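Local coordinates for protein chloride intracellular channel exc-4 (Caenorhabditis elegans, PDB 2YV9) that may insert into membranes to form chloride channels and is required to regulate lumen size in the growing excretory canal, at residues F43-V55 with I101-F113. Residues are numbered along the deposited sequence; the frame is centred on the assembly and turned at random.
Sequences FWMELYALYEIGV and IFHLAKEFNVPLF
Ile101 fits as a knob into a hole formed by Phe43, Glu46, Leu47 and Leu50, the centre of a buried, apolar packing of two helices on one side of the N-terminal domain's sheet. The axes of 43-52 and 101-107, parts of helices 38-52 and 94-107, run the same way at 27°, 10.8 Å apart at closest approach. With CG1 beside its backbone N (chi1 -55°), Ile101 splits its branches: CG2 meets Leu50 CD1 at 3.9 Å, while CD1 lies 3.9 Å from Phe43 CD1 and close to the Glu46 carboxylate. Leu47 crosses this chain at about a right angle, and Leu20 and Leu22 of strand 19-25 pack against Leu47 from the sheet.

Glu46 stretches out beyond CG, and its carboxylate stands 74° to the ring plane of Phe113, OE1 lying 3.6 Å from CZ. That oxygen is buried with no polar partner, which would probably raise the acid's pKa. Replaced by an alanine, Glu46 would no longer fill the space between Ile101 and the Phe113 ring, which would probably be freer to turn.

Past the helix ends, Ile53 CD1 and Val110 CG2 meet tip to tip at 3.6 Å, and Val55 slides antiparallel past Phe108, with CG1 3.4 Å from CD2. Both helices finish in Schellman motifs, at Gly54 and Asn109. Such a helix pair flanking a mixed four-stranded sheet is characteristic of the thioredoxin-like N-terminal domain of the GST fold, here including a helix predicted to become transmembrane after insertion.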
loop_
_atom_site.group_PDB
_atom_site.type_symbol
_atom_site.label_atom_id
_atom_site.label_comp_id
_atom_site.label_asym_id
_atom_site.label_seq_id
_atom_site.Cartn_x
_atom_site.Cartn_y
_atom_site.Cartn_z
ATOM N N PHE A 43 10.091 0.636 -4.421
ATOM C CA PHE A 43 9.725 1.505 -5.525
ATOM C C PHE A 43 10.827 2.472 -5.905
ATOM O O PHE A 43 10.983 2.820 -7.099
ATOM C CB PHE A 43 8.404 2.228 -5.308
ATOM C CG PHE A 43 7.265 1.295 -5.183
ATOM C CD1 PHE A 43 7.032 0.347 -6.161
ATOM C CD2 PHE A 43 6.443 1.306 -4.086
ATOM C CE1 PHE A 43 5.997 -0.548 -6.036
ATOM C CE2 PHE A 43 5.393 0.411 -3.985
ATOM C CZ PHE A 43 5.179 -0.509 -4.928
ATOM N N TRP A 44 11.602 2.915 -4.924
ATOM C CA TRP A 44 12.728 3.804 -5.236
ATOM C C TRP A 44 13.704 3.044 -6.114
ATOM O O TRP A 44 14.121 3.570 -7.177
ATOM C CB TRP A 44 13.378 4.319 -3.972
ATOM C CG TRP A 44 14.414 5.425 -4.122
ATOM C CD1 TRP A 44 15.064 5.865 -5.258
ATOM C CD2 TRP A 44 14.939 6.179 -3.037
ATOM N NE1 TRP A 44 15.933 6.901 -4.919
ATOM C CE2 TRP A 44 15.854 7.111 -3.558
ATOM C CE3 TRP A 44 14.660 6.200 -1.657
ATOM C CZ2 TRP A 44 16.562 7.981 -2.743
ATOM C CZ3 TRP A 44 15.328 7.098 -0.852
ATOM C CH2 TRP A 44 16.285 7.975 -1.394
ATOM N N MET A 45 14.007 1.779 -5.763
ATOM C CA MET A 45 14.891 1.031 -6.662
ATOM C C MET A 45 14.340 0.926 -8.085
ATOM O O MET A 45 15.076 1.092 -9.094
ATOM C CB MET A 45 15.137 -0.381 -6.134
ATOM C CG MET A 45 15.971 -0.407 -4.863
ATOM S SD MET A 45 16.435 -1.975 -4.156
ATOM C CE MET A 45 17.278 -2.721 -5.526
ATOM N N GLU A 46 13.051 0.666 -8.204
ATOM C CA GLU A 46 12.431 0.587 -9.538
ATOM C C GLU A 46 12.518 1.945 -10.276
ATOM O O GLU A 46 12.867 2.031 -11.479
ATOM C CB GLU A 46 11.006 0.098 -9.400
ATOM C CG GLU A 46 10.903 -1.369 -8.936
ATOM C CD GLU A 46 9.489 -1.823 -8.634
ATOM O OE1 GLU A 46 8.539 -1.019 -8.822
ATOM O OE2 GLU A 46 9.344 -2.980 -8.233
ATOM N N LEU A 47 12.139 3.011 -9.597
ATOM C CA LEU A 47 12.295 4.349 -10.193
ATOM C C LEU A 47 13.738 4.654 -10.609
ATOM O O LEU A 47 13.950 5.260 -11.673
ATOM C CB LEU A 47 11.768 5.424 -9.255
ATOM C CG LEU A 47 10.228 5.343 -9.185
ATOM C CD1 LEU A 47 9.694 6.266 -8.041
ATOM C CD2 LEU A 47 9.520 5.710 -10.432
ATOM N N TYR A 48 14.707 4.237 -9.815
ATOM C CA TYR A 48 16.124 4.468 -10.134
ATOM C C TYR A 48 16.492 3.728 -11.419
ATOM O O TYR A 48 17.207 4.262 -12.270
ATOM C CB TYR A 48 17.079 4.050 -8.992
ATOM C CG TYR A 48 18.416 4.733 -9.122
ATOM C CD1 TYR A 48 18.702 5.902 -8.408
ATOM C CD2 TYR A 48 19.384 4.238 -9.977
ATOM C CE1 TYR A 48 19.905 6.547 -8.563
ATOM C CE2 TYR A 48 20.602 4.879 -10.132
ATOM C CZ TYR A 48 20.862 6.031 -9.430
ATOM O OH TYR A 48 22.104 6.672 -9.571
ATOM N N ALA A 49 15.993 2.503 -11.573
ATOM C CA ALA A 49 16.240 1.745 -12.813
ATOM C C ALA A 49 15.824 2.572 -14.034
ATOM O O ALA A 49 16.548 2.651 -15.036
ATOM C CB ALA A 49 15.491 0.393 -12.830
ATOM N N LEU A 50 14.657 3.192 -13.946
ATOM C CA LEU A 50 14.107 4.003 -15.055
ATOM C C LEU A 50 14.825 5.339 -15.237
ATOM O O LEU A 50 15.120 5.745 -16.388
ATOM C CB LEU A 50 12.609 4.258 -14.905
ATOM C CG LEU A 50 11.651 3.088 -14.762
ATOM C CD1 LEU A 50 10.239 3.595 -14.565
ATOM C CD2 LEU A 50 11.728 2.229 -16.019
ATOM N N TYR A 51 15.051 6.033 -14.136
ATOM C CA TYR A 51 15.931 7.212 -14.032
ATOM C C TYR A 51 17.292 7.005 -14.737
ATOM O O TYR A 51 17.681 7.814 -15.587
ATOM C CB TYR A 51 16.185 7.556 -12.569
ATOM C CG TYR A 51 17.217 8.611 -12.367
ATOM C CD1 TYR A 51 16.936 9.948 -12.650
ATOM C CD2 TYR A 51 18.486 8.287 -11.897
ATOM C CE1 TYR A 51 17.905 10.943 -12.458
ATOM C CE2 TYR A 51 19.470 9.268 -11.725
ATOM C CZ TYR A 51 19.168 10.589 -11.998
ATOM O OH TYR A 51 20.151 11.552 -11.818
ATOM N N GLU A 52 18.009 5.941 -14.389
ATOM C CA GLU A 52 19.414 5.807 -14.833
ATOM C C GLU A 52 19.522 5.570 -16.342
ATOM O O GLU A 52 20.575 5.806 -16.928
ATOM C CB GLU A 52 20.156 4.696 -14.102
ATOM C CG GLU A 52 19.680 3.290 -14.399
ATOM C CD GLU A 52 20.308 2.209 -13.502
ATOM O OE1 GLU A 52 21.082 2.538 -12.567
ATOM O OE2 GLU A 52 20.020 1.017 -13.766
ATOM N N ILE A 53 18.466 5.086 -16.963
ATOM C CA ILE A 53 18.459 4.936 -18.439
ATOM C C ILE A 53 17.757 6.092 -19.184
ATOM O O ILE A 53 17.617 6.046 -20.423
ATOM C CB ILE A 53 17.887 3.574 -18.861
ATOM C CG1 ILE A 53 16.430 3.399 -18.406
ATOM C CG2 ILE A 53 18.761 2.433 -18.290
ATOM C CD1 ILE A 53 15.815 2.069 -18.852
ATOM N N GLY A 54 17.334 7.133 -18.454
ATOM C CA GLY A 54 16.664 8.292 -19.069
ATOM C C GLY A 54 15.198 8.120 -19.432
ATOM O O GLY A 54 14.653 8.916 -20.201
ATOM N N VAL A 55 14.537 7.110 -18.868
ATOM C CA VAL A 55 13.120 6.874 -19.147
ATOM C C VAL A 55 12.233 7.844 -18.327
ATOM O O VAL A 55 11.153 8.235 -18.779
ATOM C CB VAL A 55 12.756 5.383 -18.861
ATOM C CG1 VAL A 55 11.257 5.159 -18.699
ATOM C CG2 VAL A 55 13.314 4.455 -19.958
ATOM N N ILE A 101 4.708 2.193 -12.799
ATOM C CA ILE A 101 6.115 1.849 -13.092
ATOM C C ILE A 101 6.151 0.675 -14.072
ATOM O O ILE A 101 6.972 0.665 -14.993
ATOM C CB ILE A 101 6.923 1.577 -11.800
ATOM C CG1 ILE A 101 6.833 2.766 -10.831
ATOM C CG2 ILE A 101 8.397 1.229 -12.147
ATOM C CD1 ILE A 101 7.395 2.418 -9.431
ATOM N N PHE A 102 5.262 -0.301 -13.906
ATOM C CA PHE A 102 5.141 -1.463 -14.790
ATOM C C PHE A 102 4.836 -0.999 -16.213
ATOM O O PHE A 102 5.410 -1.542 -17.186
ATOM C CB PHE A 102 3.984 -2.337 -14.308
ATOM C CG PHE A 102 3.715 -3.550 -15.166
ATOM C CD1 PHE A 102 4.201 -4.782 -14.781
ATOM C CD2 PHE A 102 2.944 -3.463 -16.302
ATOM C CE1 PHE A 102 3.949 -5.923 -15.541
ATOM C CE2 PHE A 102 2.714 -4.587 -17.080
ATOM C CZ PHE A 102 3.206 -5.818 -16.673
ATOM N N HIS A 103 3.942 -0.021 -16.330
ATOM C CA HIS A 103 3.506 0.497 -17.633
ATOM C C HIS A 103 4.696 1.099 -18.340
ATOM O O HIS A 103 4.971 0.761 -19.514
ATOM C CB HIS A 103 2.397 1.550 -17.497
ATOM C CG HIS A 103 1.919 2.070 -18.814
ATOM N ND1 HIS A 103 2.574 3.078 -19.496
ATOM C CD2 HIS A 103 0.895 1.678 -19.606
ATOM C CE1 HIS A 103 1.951 3.300 -20.641
ATOM N NE2 HIS A 103 0.935 2.461 -20.737
ATOM N N LEU A 104 5.379 2.007 -17.653
ATOM C CA LEU A 104 6.537 2.710 -18.180
ATOM C C LEU A 104 7.660 1.723 -18.556
ATOM O O LEU A 104 8.275 1.880 -19.619
ATOM C CB LEU A 104 7.107 3.730 -17.193
ATOM C CG LEU A 104 6.348 5.060 -17.090
ATOM C CD1 LEU A 104 6.809 5.910 -15.917
ATOM C CD2 LEU A 104 6.477 5.892 -18.411
ATOM N N ALA A 105 7.973 0.771 -17.682
ATOM C CA ALA A 105 8.976 -0.283 -17.993
ATOM C C ALA A 105 8.627 -0.973 -19.339
ATOM O O ALA A 105 9.525 -1.228 -20.173
ATOM C CB ALA A 105 9.078 -1.334 -16.837
ATOM N N LYS A 106 7.353 -1.345 -19.518
ATOM C CA LYS A 106 6.901 -2.054 -20.727
ATOM C C LYS A 106 7.078 -1.152 -21.927
ATOM O O LYS A 106 7.596 -1.583 -22.988
ATOM C CB LYS A 106 5.450 -2.489 -20.582
ATOM C CG LYS A 106 4.895 -3.345 -21.762
ATOM C CD LYS A 106 5.341 -4.796 -21.659
ATOM C CE LYS A 106 4.900 -5.635 -22.861
ATOM N NZ LYS A 106 4.808 -7.088 -22.515
ATOM N N GLU A 107 6.651 0.096 -21.769
ATOM C CA GLU A 107 6.587 1.049 -22.868
ATOM C C GLU A 107 7.973 1.286 -23.432
ATOM O O GLU A 107 8.144 1.508 -24.647
ATOM C CB GLU A 107 6.008 2.349 -22.364
ATOM C CG GLU A 107 5.783 3.387 -23.431
ATOM C CD GLU A 107 5.276 4.668 -22.845
ATOM O OE1 GLU A 107 4.726 4.617 -21.720
ATOM O OE2 GLU A 107 5.446 5.714 -23.499
ATOM N N PHE A 108 8.965 1.223 -22.555
ATOM C CA PHE A 108 10.357 1.433 -22.958
ATOM C C PHE A 108 11.218 0.146 -22.993
ATOM O O PHE A 108 12.459 0.217 -22.947
ATOM C CB PHE A 108 10.992 2.539 -22.127
ATOM C CG PHE A 108 10.394 3.883 -22.385
ATOM C CD1 PHE A 108 10.725 4.589 -23.527
ATOM C CD2 PHE A 108 9.469 4.431 -21.511
ATOM C CE1 PHE A 108 10.162 5.844 -23.774
ATOM C CE2 PHE A 108 8.909 5.668 -21.751
ATOM C CZ PHE A 108 9.253 6.372 -22.901
ATOM N N ASN A 109 10.574 -1.005 -23.104
ATOM C CA ASN A 109 11.280 -2.286 -23.285
ATOM C C ASN A 109 12.245 -2.657 -22.159
ATOM O O ASN A 109 13.285 -3.280 -22.419
ATOM C CB ASN A 109 12.049 -2.267 -24.647
ATOM C CG ASN A 109 12.377 -3.651 -25.163
ATOM O OD1 ASN A 109 13.338 -3.824 -25.970
ATOM N ND2 ASN A 109 11.599 -4.649 -24.761
ATOM N N VAL A 110 11.912 -2.285 -20.902
ATOM C CA VAL A 110 12.778 -2.552 -19.768
ATOM C C VAL A 110 12.327 -3.816 -19.052
ATOM O O VAL A 110 11.159 -3.961 -18.750
ATOM C CB VAL A 110 12.749 -1.402 -18.777
ATOM C CG1 VAL A 110 13.727 -1.667 -17.637
ATOM C CG2 VAL A 110 13.049 -0.072 -19.533
ATOM N N PRO A 111 13.230 -4.775 -18.853
ATOM C CA PRO A 111 12.896 -6.066 -18.274
ATOM C C PRO A 111 12.827 -6.068 -16.754
ATOM O O PRO A 111 13.361 -6.965 -16.081
ATOM C CB PRO A 111 14.079 -6.945 -18.735
ATOM C CG PRO A 111 15.178 -6.060 -18.708
ATOM C CD PRO A 111 14.657 -4.734 -19.237
ATOM N N LEU A 112 12.131 -5.089 -16.217
ATOM C CA LEU A 112 12.119 -4.879 -14.767
ATOM C C LEU A 112 11.107 -5.740 -14.029
ATOM O O LEU A 112 11.279 -5.993 -12.832
ATOM C CB LEU A 112 11.868 -3.401 -14.500
ATOM C CG LEU A 112 11.838 -2.856 -13.074
ATOM C CD1 LEU A 112 13.130 -3.102 -12.309
ATOM C CD2 LEU A 112 11.525 -1.322 -13.094
ATOM N N PHE A 113 10.044 -6.171 -14.710
ATOM C CA PHE A 113 8.996 -6.941 -14.061
ATOM C C PHE A 113 8.851 -8.280 -14.696
ATOM O O PHE A 113 8.747 -8.384 -15.942
ATOM C CB PHE A 113 7.655 -6.247 -14.111
ATOM C CG PHE A 113 7.609 -5.009 -13.293
ATOM C CD1 PHE A 113 7.285 -5.065 -11.954
ATOM C CD2 PHE A 113 7.938 -3.793 -13.853
ATOM C CE1 PHE A 113 7.240 -3.917 -11.215
ATOM C CE2 PHE A 113 7.927 -2.638 -13.122
ATOM C CZ PHE A 113 7.578 -2.692 -11.805
#